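Local coordinates for peptidase M16 C-terminal domain-containing protein (Enterococcus faecalis, PDB 3D3Y) that is of unknown function but is related to M16 metallopeptidases, contains a domain of the inactive type and may bind a metal ion, at residues 12-26 with 201-215. Sequence-based numbering, arbitrary orientation.
Sequences VNLHVIPTEKYKTVR and VDIFVLGDVNEAELV. With EDO (1,2-ethanediol), chain F.
His15 and Asp202 meet through a nearly straight bond: NE2 of His15 donates to OD1 of Asp202 at 2.7 Å with an N-H...O angle of 177°. His15 CB makes a CH-pi contact over the face of the Phe204 ring, 4.0 Å from its centroid. CG lies 3.8 Å from Phe204 CE1; CD2 meets Phe204 CZ (3.5 Å) and Ile203 O, the rings forming an offset stack with planes 26° apart. With CG beside the backbone N (chi1 -45°), the ring reaches back toward the N-terminal ends of the parallel strands, and NE2 ends on the anti side of the carboxylate. That carboxylate also forms a salt bridge with Lys230 through OD2, so both oxygens are engaged, which would probably stabilise its negative charge.

Strand 201-207 runs between strand 12-18, parallel to it, and strand 24-26, antiparallel, within a mixed six-stranded sheet consistent with the alpha+beta fold of M16 peptidase domains. Bonds such as Ile17 N to Val205 O (2.7 Å) zip the parallel pair, while Arg26 and Leu206 form an antiparallel hydrogen-bonded pair. On the histidine's face, Leu206 CD1 meets Ile17 CG2 at 3.6 Å, and helix 368-380 packs against Phe204. The other face carries Val16, whose CG2 lies 3.8 Å from Leu214 CD1 of helix 211-215; Val25 CG1 touches Val205 CG1 at 3.6 Å, with Leu106 of helix 105-118 covering Val25 and Leu214.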
ATOM      1  N   VAL A  12     -12.229  18.493  -2.954  1.00 32.97           N
ATOM      2  CA  VAL A  12     -11.286  18.352  -4.067  1.00 32.48           C
ATOM      3  C   VAL A  12     -10.224  19.448  -4.009  1.00 31.31           C
ATOM      4  O   VAL A  12     -10.493  20.633  -4.265  1.00 31.41           O
ATOM      5  CB  VAL A  12     -11.999  18.351  -5.458  1.00 32.95           C
ATOM      6  CG1 VAL A  12     -10.963  18.135  -6.593  1.00 32.57           C
ATOM      7  CG2 VAL A  12     -13.077  17.252  -5.521  1.00 32.71           C
ATOM      8  N   ASN A  13      -9.012  19.029  -3.678  1.00 30.18           N
ATOM      9  CA  ASN A  13      -7.926  19.969  -3.438  1.00 30.20           C
ATOM     10  C   ASN A  13      -6.737  19.733  -4.318  1.00 29.12           C
ATOM     11  O   ASN A  13      -6.431  18.588  -4.675  1.00 30.69           O
ATOM     12  CB  ASN A  13      -7.536  19.913  -1.965  1.00 29.20           C
ATOM     13  CG  ASN A  13      -8.644  20.417  -1.084  1.00 31.97           C
ATOM     14  OD1 ASN A  13      -8.868  21.618  -1.012  1.00 28.60           O
ATOM     15  ND2 ASN A  13      -9.395  19.500  -0.464  1.00 33.05           N
ATOM     16  N   LEU A  14      -6.092  20.818  -4.712  1.00 28.38           N
ATOM     17  CA  LEU A  14      -4.919  20.765  -5.567  1.00 28.45           C
ATOM     18  C   LEU A  14      -3.707  21.144  -4.734  1.00 28.87           C
ATOM     19  O   LEU A  14      -3.754  22.095  -3.925  1.00 28.70           O
ATOM     20  CB  LEU A  14      -5.075  21.719  -6.766  1.00 27.74           C
ATOM     21  CG  LEU A  14      -3.867  22.015  -7.688  1.00 28.02           C
ATOM     22  CD1 LEU A  14      -3.327  20.758  -8.407  1.00 28.41           C
ATOM     23  CD2 LEU A  14      -4.239  23.065  -8.708  1.00 28.95           C
ATOM     24  N   HIS A  15      -2.619  20.414  -4.932  1.00 29.29           N
ATOM     25  CA  HIS A  15      -1.380  20.663  -4.193  1.00 29.80           C
ATOM     26  C   HIS A  15      -0.243  20.715  -5.185  1.00 30.88           C
ATOM     27  O   HIS A  15       0.027  19.728  -5.889  1.00 29.92           O
ATOM     28  CB  HIS A  15      -1.112  19.555  -3.154  1.00 30.32           C
ATOM     29  CG  HIS A  15      -2.323  19.177  -2.360  1.00 30.72           C
ATOM     30  ND1 HIS A  15      -2.697  19.842  -1.216  1.00 31.00           N
ATOM     31  CD2 HIS A  15      -3.256  18.219  -2.558  1.00 31.41           C
ATOM     32  CE1 HIS A  15      -3.809  19.307  -0.736  1.00 29.61           C
ATOM     33  NE2 HIS A  15      -4.168  18.318  -1.530  1.00 31.16           N
ATOM     34  N   VAL A  16       0.410  21.862  -5.252  1.00 30.43           N
ATOM     35  CA  VAL A  16       1.501  22.089  -6.186  1.00 32.37           C
ATOM     36  C   VAL A  16       2.811  22.125  -5.391  1.00 33.03           C
ATOM     37  O   VAL A  16       2.937  22.904  -4.439  1.00 32.19           O
ATOM     38  CB  VAL A  16       1.294  23.421  -6.950  1.00 32.64           C
ATOM     39  CG1 VAL A  16       2.494  23.729  -7.867  1.00 34.18           C
ATOM     40  CG2 VAL A  16      -0.043  23.407  -7.737  1.00 31.38           C
ATOM     41  N   ILE A  17       3.756  21.258  -5.771  1.00 33.32           N
ATOM     42  CA  ILE A  17       5.052  21.137  -5.114  1.00 34.07           C
ATOM     43  C   ILE A  17       6.140  21.560  -6.115  1.00 34.84           C
ATOM     44  O   ILE A  17       6.609  20.742  -6.939  1.00 34.40           O
ATOM     45  CB  ILE A  17       5.333  19.707  -4.518  1.00 34.54           C
ATOM     46  CG1 ILE A  17       4.222  19.255  -3.560  1.00 35.13           C
ATOM     47  CG2 ILE A  17       6.653  19.708  -3.702  1.00 34.20           C
ATOM     48  CD1 ILE A  17       3.081  18.603  -4.205  1.00 37.90           C
ATOM     49  N   PRO A  18       6.526  22.855  -6.073  1.00 35.10           N
ATOM     50  CA  PRO A  18       7.536  23.390  -6.982  1.00 34.95           C
ATOM     51  C   PRO A  18       8.900  22.855  -6.609  1.00 35.10           C
ATOM     52  O   PRO A  18       9.240  22.787  -5.431  1.00 35.45           O
ATOM     53  CB  PRO A  18       7.503  24.917  -6.721  1.00 35.52           C
ATOM     54  CG  PRO A  18       6.275  25.152  -5.938  1.00 35.21           C
ATOM     55  CD  PRO A  18       6.016  23.896  -5.166  1.00 34.93           C
ATOM     56  N   THR A  19       9.683  22.493  -7.616  1.00 34.50           N
ATOM     57  CA  THR A  19      11.032  22.008  -7.402  1.00 33.78           C
ATOM     58  C   THR A  19      11.788  22.087  -8.721  1.00 33.77           C
ATOM     59  O   THR A  19      11.180  21.999  -9.784  1.00 33.44           O
ATOM     60  CB  THR A  19      11.043  20.560  -6.875  1.00 33.62           C
ATOM     61  OG1 THR A  19      12.390  20.109  -6.788  1.00 32.50           O
ATOM     62  CG2 THR A  19      10.228  19.586  -7.789  1.00 33.07           C
ATOM     63  N   GLU A  20      13.099  22.283  -8.648  1.00 33.41           N
ATOM     64  CA  GLU A  20      13.929  22.269  -9.845  1.00 34.11           C
ATOM     65  C   GLU A  20      14.756  20.975  -9.913  1.00 34.58           C
ATOM     66  O   GLU A  20      15.688  20.854 -10.715  1.00 34.31           O
ATOM     67  CB  GLU A  20      14.829  23.510  -9.861  1.00 34.21           C
ATOM     68  CG  GLU A  20      14.091  24.766 -10.282  1.00 34.55           C
ATOM     69  CD  GLU A  20      14.975  25.995 -10.234  1.00 38.58           C
ATOM     70  OE1 GLU A  20      15.525  26.277  -9.158  1.00 37.57           O
ATOM     71  OE2 GLU A  20      15.119  26.675 -11.274  1.00 40.18           O
ATOM     72  N   LYS A  21      14.393  20.012  -9.065  1.00 34.44           N
ATOM     73  CA  LYS A  21      15.150  18.788  -8.895  1.00 35.86           C
ATOM     74  C   LYS A  21      15.004  17.855 -10.106  1.00 34.51           C
ATOM     75  O   LYS A  21      15.904  17.058 -10.377  1.00 34.21           O
ATOM     76  CB  LYS A  21      14.705  18.084  -7.604  1.00 36.45           C
ATOM     77  CG  LYS A  21      15.558  16.888  -7.178  1.00 38.81           C
ATOM     78  CD  LYS A  21      15.370  16.540  -5.675  1.00 39.96           C
ATOM     79  CE  LYS A  21      16.031  15.182  -5.314  1.00 43.49           C
ATOM     80  NZ  LYS A  21      16.509  15.131  -3.881  1.00 48.44           N
ATOM     81  N   TYR A  22      13.899  18.002 -10.841  1.00 33.92           N
ATOM     82  CA  TYR A  22      13.541  17.080 -11.939  1.00 34.15           C
ATOM     83  C   TYR A  22      13.324  17.747 -13.289  1.00 33.46           C
ATOM     84  O   TYR A  22      12.975  18.917 -13.354  1.00 33.66           O
ATOM     85  CB  TYR A  22      12.296  16.282 -11.567  1.00 34.36           C
ATOM     86  CG  TYR A  22      12.460  15.598 -10.226  1.00 36.45           C
ATOM     87  CD1 TYR A  22      13.311  14.487 -10.083  1.00 38.14           C
ATOM     88  CD2 TYR A  22      11.794  16.076  -9.095  1.00 36.35           C
ATOM     89  CE1 TYR A  22      13.480  13.859  -8.840  1.00 39.55           C
ATOM     90  CE2 TYR A  22      11.960  15.464  -7.850  1.00 37.17           C
ATOM     91  CZ  TYR A  22      12.806  14.365  -7.728  1.00 38.14           C
ATOM     92  OH  TYR A  22      12.975  13.761  -6.502  1.00 37.88           O
ATOM     93  N   LYS A  23      13.497  16.976 -14.362  1.00 32.55           N
ATOM     94  CA  LYS A  23      13.289  17.461 -15.729  1.00 32.34           C
ATOM     95  C   LYS A  23      11.887  17.089 -16.213  1.00 32.09           C
ATOM     96  O   LYS A  23      11.470  17.470 -17.306  1.00 32.26           O
ATOM     97  CB  LYS A  23      14.345  16.864 -16.673  1.00 32.08           C
ATOM     98  CG  LYS A  23      15.773  17.227 -16.320  1.00 31.28           C
ATOM     99  CD  LYS A  23      16.735  16.661 -17.357  1.00 30.27           C
ATOM    100  CE  LYS A  23      18.152  16.781 -16.889  1.00 31.69           C
ATOM    101  NZ  LYS A  23      18.627  18.191 -16.938  1.00 30.35           N
ATOM    102  N   THR A  24      11.177  16.312 -15.402  1.00 32.03           N
ATOM    103  CA  THR A  24       9.805  15.952 -15.701  1.00 32.01           C
ATOM    104  C   THR A  24       8.891  16.448 -14.598  1.00 31.79           C
ATOM    105  O   THR A  24       9.357  16.880 -13.537  1.00 30.39           O
ATOM    106  CB  THR A  24       9.605  14.434 -15.785  1.00 32.24           C
ATOM    107  OG1 THR A  24       9.929  13.846 -14.514  1.00 34.45           O
ATOM    108  CG2 THR A  24      10.465  13.822 -16.914  1.00 32.87           C
ATOM    109  N   VAL A  25       7.588  16.327 -14.860  1.00 31.49           N
ATOM    110  CA  VAL A  25       6.534  16.765 -13.956  1.00 31.83           C
ATOM    111  C   VAL A  25       5.676  15.537 -13.649  1.00 32.42           C
ATOM    112  O   VAL A  25       5.230  14.847 -14.561  1.00 32.46           O
ATOM    113  CB  VAL A  25       5.685  17.858 -14.583  1.00 31.76           C
ATOM    114  CG1 VAL A  25       4.534  18.243 -13.646  1.00 31.02           C
ATOM    115  CG2 VAL A  25       6.559  19.096 -14.887  1.00 32.33           C
ATOM    116  N   ARG A  26       5.518  15.225 -12.364  1.00 32.38           N
ATOM    117  CA  ARG A  26       4.699  14.101 -11.967  1.00 33.26           C
ATOM    118  C   ARG A  26       3.359  14.666 -11.574  1.00 33.47           C
ATOM    119  O   ARG A  26       3.288  15.729 -10.926  1.00 32.05           O
ATOM    120  CB  ARG A  26       5.295  13.419 -10.755  1.00 33.97           C
ATOM    121  CG  ARG A  26       6.735  13.097 -10.890  1.00 36.84           C
ATOM    122  CD  ARG A  26       6.905  11.649 -11.187  1.00 41.71           C
ATOM    123  NE  ARG A  26       8.298  11.342 -11.490  1.00 43.30           N
ATOM    124  CZ  ARG A  26       8.677  10.223 -12.097  1.00 47.24           C
ATOM    125  NH1 ARG A  26       7.746   9.320 -12.434  1.00 46.92           N
ATOM    126  NH2 ARG A  26       9.968  10.016 -12.368  1.00 44.82           N
ATOM    127  N   VAL A 201     -10.816  13.898  -3.086  1.00 32.54           N
ATOM    128  CA  VAL A 201      -9.895  13.870  -4.220  1.00 31.12           C
ATOM    129  C   VAL A 201      -8.768  14.845  -3.919  1.00 31.48           C
ATOM    130  O   VAL A 201      -9.021  15.978  -3.499  1.00 29.94           O
ATOM    131  CB  VAL A 201     -10.621  14.283  -5.540  1.00 32.28           C
ATOM    132  CG1 VAL A 201      -9.643  14.248  -6.734  1.00 29.23           C
ATOM    133  CG2 VAL A 201     -11.787  13.344  -5.825  1.00 32.08           C
ATOM    134  N   ASP A 202      -7.531  14.396  -4.103  1.00 30.52           N
ATOM    135  CA  ASP A 202      -6.379  15.286  -3.956  1.00 31.48           C
ATOM    136  C   ASP A 202      -5.477  15.117  -5.172  1.00 30.77           C
ATOM    137  O   ASP A 202      -5.219  14.003  -5.636  1.00 31.41           O
ATOM    138  CB  ASP A 202      -5.637  15.041  -2.625  1.00 31.12           C
ATOM    139  CG  ASP A 202      -6.411  15.565  -1.440  1.00 33.61           C
ATOM    140  OD1 ASP A 202      -6.274  16.762  -1.110  1.00 36.08           O
ATOM    141  OD2 ASP A 202      -7.197  14.787  -0.854  1.00 37.32           O
ATOM    142  N   ILE A 203      -5.045  16.247  -5.715  1.00 31.61           N
ATOM    143  CA  ILE A 203      -4.278  16.267  -6.953  1.00 30.99           C
ATOM    144  C   ILE A 203      -2.962  16.896  -6.608  1.00 32.18           C
ATOM    145  O   ILE A 203      -2.917  17.974  -5.959  1.00 31.14           O
ATOM    146  CB  ILE A 203      -4.990  17.099  -8.037  1.00 31.58           C
ATOM    147  CG1 ILE A 203      -6.354  16.477  -8.334  1.00 31.50           C
ATOM    148  CG2 ILE A 203      -4.121  17.173  -9.303  1.00 29.64           C
ATOM    149  CD1 ILE A 203      -7.225  17.296  -9.288  1.00 36.94           C
ATOM    150  N   PHE A 204      -1.898  16.198  -6.983  1.00 32.11           N
ATOM    151  CA  PHE A 204      -0.538  16.652  -6.721  1.00 33.12           C
ATOM    152  C   PHE A 204       0.230  16.866  -8.016  1.00 33.44           C
ATOM    153  O   PHE A 204       0.127  16.066  -8.969  1.00 33.43           O
ATOM    154  CB  PHE A 204       0.199  15.627  -5.859  1.00 32.93           C
ATOM    155  CG  PHE A 204      -0.295  15.570  -4.453  1.00 36.19           C
ATOM    156  CD1 PHE A 204       0.415  16.183  -3.433  1.00 34.01           C
ATOM    157  CD2 PHE A 204      -1.487  14.903  -4.142  1.00 36.67           C
ATOM    158  CE1 PHE A 204      -0.052  16.148  -2.128  1.00 35.08           C
ATOM    159  CE2 PHE A 204      -1.948  14.864  -2.833  1.00 34.11           C
ATOM    160  CZ  PHE A 204      -1.236  15.474  -1.835  1.00 33.87           C
ATOM    161  N   VAL A 205       1.002  17.948  -8.040  1.00 32.92           N
ATOM    162  CA  VAL A 205       1.879  18.244  -9.147  1.00 32.68           C
ATOM    163  C   VAL A 205       3.238  18.562  -8.560  1.00 32.59           C
ATOM    164  O   VAL A 205       3.382  19.519  -7.791  1.00 32.77           O
ATOM    165  CB  VAL A 205       1.367  19.453  -9.998  1.00 32.65           C
ATOM    166  CG1 VAL A 205       2.311  19.686 -11.171  1.00 32.19           C
ATOM    167  CG2 VAL A 205      -0.039  19.169 -10.489  1.00 33.72           C
ATOM    168  N   LEU A 206       4.224  17.741  -8.916  1.00 32.23           N
ATOM    169  CA  LEU A 206       5.590  17.892  -8.441  1.00 31.97           C
ATOM    170  C   LEU A 206       6.500  18.124  -9.640  1.00 32.18           C
ATOM    171  O   LEU A 206       6.627  17.245 -10.534  1.00 31.23           O
ATOM    172  CB  LEU A 206       6.034  16.643  -7.659  1.00 32.70           C
ATOM    173  CG  LEU A 206       7.542  16.521  -7.370  1.00 34.38           C
ATOM    174  CD1 LEU A 206       7.876  17.338  -6.161  1.00 38.03           C
ATOM    175  CD2 LEU A 206       7.930  15.095  -7.136  1.00 37.67           C
ATOM    176  N   GLY A 207       7.143  19.288  -9.664  1.00 30.87           N
ATOM    177  CA  GLY A 207       8.059  19.609 -10.768  1.00 31.94           C
ATOM    178  C   GLY A 207       8.324  21.104 -10.832  1.00 33.01           C
ATOM    179  O   GLY A 207       7.887  21.856  -9.930  1.00 32.36           O
ATOM    180  N   ASP A 208       9.027  21.536 -11.884  1.00 32.80           N
ATOM    181  CA  ASP A 208       9.337  22.951 -12.073  1.00 33.52           C
ATOM    182  C   ASP A 208       8.120  23.609 -12.685  1.00 34.34           C
ATOM    183  O   ASP A 208       8.053  23.842 -13.889  1.00 34.37           O
ATOM    184  CB  ASP A 208      10.573  23.128 -12.963  1.00 33.23           C
ATOM    185  CG  ASP A 208      11.025  24.590 -13.078  1.00 33.82           C
ATOM    186  OD1 ASP A 208      10.462  25.489 -12.411  1.00 31.43           O
ATOM    187  OD2 ASP A 208      11.978  24.832 -13.834  1.00 32.53           O
ATOM    188  N   VAL A 209       7.146  23.876 -11.825  1.00 35.27           N
ATOM    189  CA  VAL A 209       5.867  24.445 -12.212  1.00 36.58           C
ATOM    190  C   VAL A 209       5.519  25.570 -11.233  1.00 38.23           C
ATOM    191  O   VAL A 209       6.088  25.648 -10.139  1.00 37.87           O
ATOM    192  CB  VAL A 209       4.733  23.383 -12.153  1.00 36.47           C
ATOM    193  CG1 VAL A 209       4.913  22.328 -13.239  1.00 34.60           C
ATOM    194  CG2 VAL A 209       4.676  22.732 -10.770  1.00 36.46           C
ATOM    195  N   ASN A 210       4.567  26.413 -11.624  1.00 40.44           N
ATOM    196  CA  ASN A 210       3.991  27.411 -10.716  1.00 42.48           C
ATOM    197  C   ASN A 210       2.475  27.275 -10.546  1.00 42.61           C
ATOM    198  O   ASN A 210       1.745  26.916 -11.493  1.00 43.08           O
ATOM    199  CB  ASN A 210       4.323  28.814 -11.193  1.00 43.41           C
ATOM    200  CG  ASN A 210       3.572  29.183 -12.443  1.00 46.46           C
ATOM    201  OD1 ASN A 210       2.600  29.934 -12.391  1.00 51.02           O
ATOM    202  ND2 ASN A 210       4.000  28.642 -13.576  1.00 50.01           N
ATOM    203  N   GLU A 211       2.022  27.550  -9.324  1.00 42.53           N
ATOM    204  CA  GLU A 211       0.609  27.507  -8.965  1.00 42.44           C
ATOM    205  C   GLU A 211      -0.273  28.296  -9.937  1.00 42.31           C
ATOM    206  O   GLU A 211      -1.317  27.798 -10.369  1.00 42.10           O
ATOM    207  CB  GLU A 211       0.410  28.041  -7.542  1.00 42.58           C
ATOM    208  CG  GLU A 211      -1.008  27.859  -7.042  1.00 44.05           C
ATOM    209  CD  GLU A 211      -1.162  28.082  -5.566  1.00 43.93           C
ATOM    210  OE1 GLU A 211      -0.952  29.223  -5.126  1.00 45.39           O
ATOM    211  OE2 GLU A 211      -1.522  27.112  -4.852  1.00 46.23           O
ATOM    212  N   ALA A 212       0.153  29.515 -10.269  1.00 41.35           N
ATOM    213  CA  ALA A 212      -0.624  30.397 -11.133  1.00 41.77           C
ATOM    214  C   ALA A 212      -1.048  29.771 -12.472  1.00 42.09           C
ATOM    215  O   ALA A 212      -2.197  29.935 -12.883  1.00 42.02           O
ATOM    216  CB  ALA A 212       0.103  31.723 -11.354  1.00 42.00           C
ATOM    217  N   GLU A 213      -0.146  29.067 -13.153  1.00 41.70           N
ATOM    218  CA  GLU A 213      -0.543  28.369 -14.382  1.00 43.01           C
ATOM    219  C   GLU A 213      -1.517  27.223 -14.115  1.00 40.68           C
ATOM    220  O   GLU A 213      -2.501  27.065 -14.844  1.00 40.38           O
ATOM    221  CB  GLU A 213       0.656  27.844 -15.181  1.00 43.55           C
ATOM    222  CG  GLU A 213       0.213  27.156 -16.503  1.00 46.98           C
ATOM    223  CD  GLU A 213       1.356  26.673 -17.380  1.00 47.74           C
ATOM    224  OE1 GLU A 213       1.095  26.397 -18.586  1.00 52.08           O
ATOM    225  OE2 GLU A 213       2.507  26.563 -16.872  1.00 54.50           O
ATOM    226  N   LEU A 214      -1.254  26.437 -13.067  1.00 39.14           N
ATOM    227  CA  LEU A 214      -1.985  25.179 -12.841  1.00 37.56           C
ATOM    228  C   LEU A 214      -3.428  25.343 -12.358  1.00 36.86           C
ATOM    229  O   LEU A 214      -4.302  24.554 -12.710  1.00 36.32           O
ATOM    230  CB  LEU A 214      -1.214  24.279 -11.868  1.00 37.27           C
ATOM    231  CG  LEU A 214      -0.028  23.530 -12.499  1.00 38.88           C
ATOM    232  CD1 LEU A 214       0.951  23.051 -11.439  1.00 38.69           C
ATOM    233  CD2 LEU A 214      -0.532  22.348 -13.350  1.00 36.05           C
ATOM    234  N   VAL A 215      -3.685  26.355 -11.537  1.00 35.63           N
ATOM    235  CA  VAL A 215      -5.008  26.477 -10.961  1.00 35.32           C
ATOM    236  C   VAL A 215      -6.073  26.600 -12.057  1.00 35.04           C
ATOM    237  O   VAL A 215      -7.040  25.855 -12.031  1.00 35.09           O
ATOM    238  CB  VAL A 215      -5.088  27.591  -9.867  1.00 35.42           C
ATOM    239  CG1 VAL A 215      -6.508  27.792  -9.408  1.00 35.01           C
ATOM    240  CG2 VAL A 215      -4.244  27.169  -8.681  1.00 36.83           C
TER
HETATM  241  C1  EDO F 427      14.938  22.100  -5.220  1.00 52.78           C
HETATM  242  O1  EDO F 427      14.776  23.000  -6.318  1.00 50.55           O
HETATM  243  C2  EDO F 427      13.589  21.790  -4.584  1.00 53.05           C
HETATM  244  O2  EDO F 427      13.762  20.750  -3.610  1.00 56.76           O
HETATM  245  O   HOH W   1      -9.554  16.463  -0.795  1.00 28.50           O
HETATM  246  O   HOH W   2       9.895  19.636 -14.020  1.00 30.83           O
HETATM  247  O   HOH W   3       8.943  15.912 -11.273  1.00 31.17           O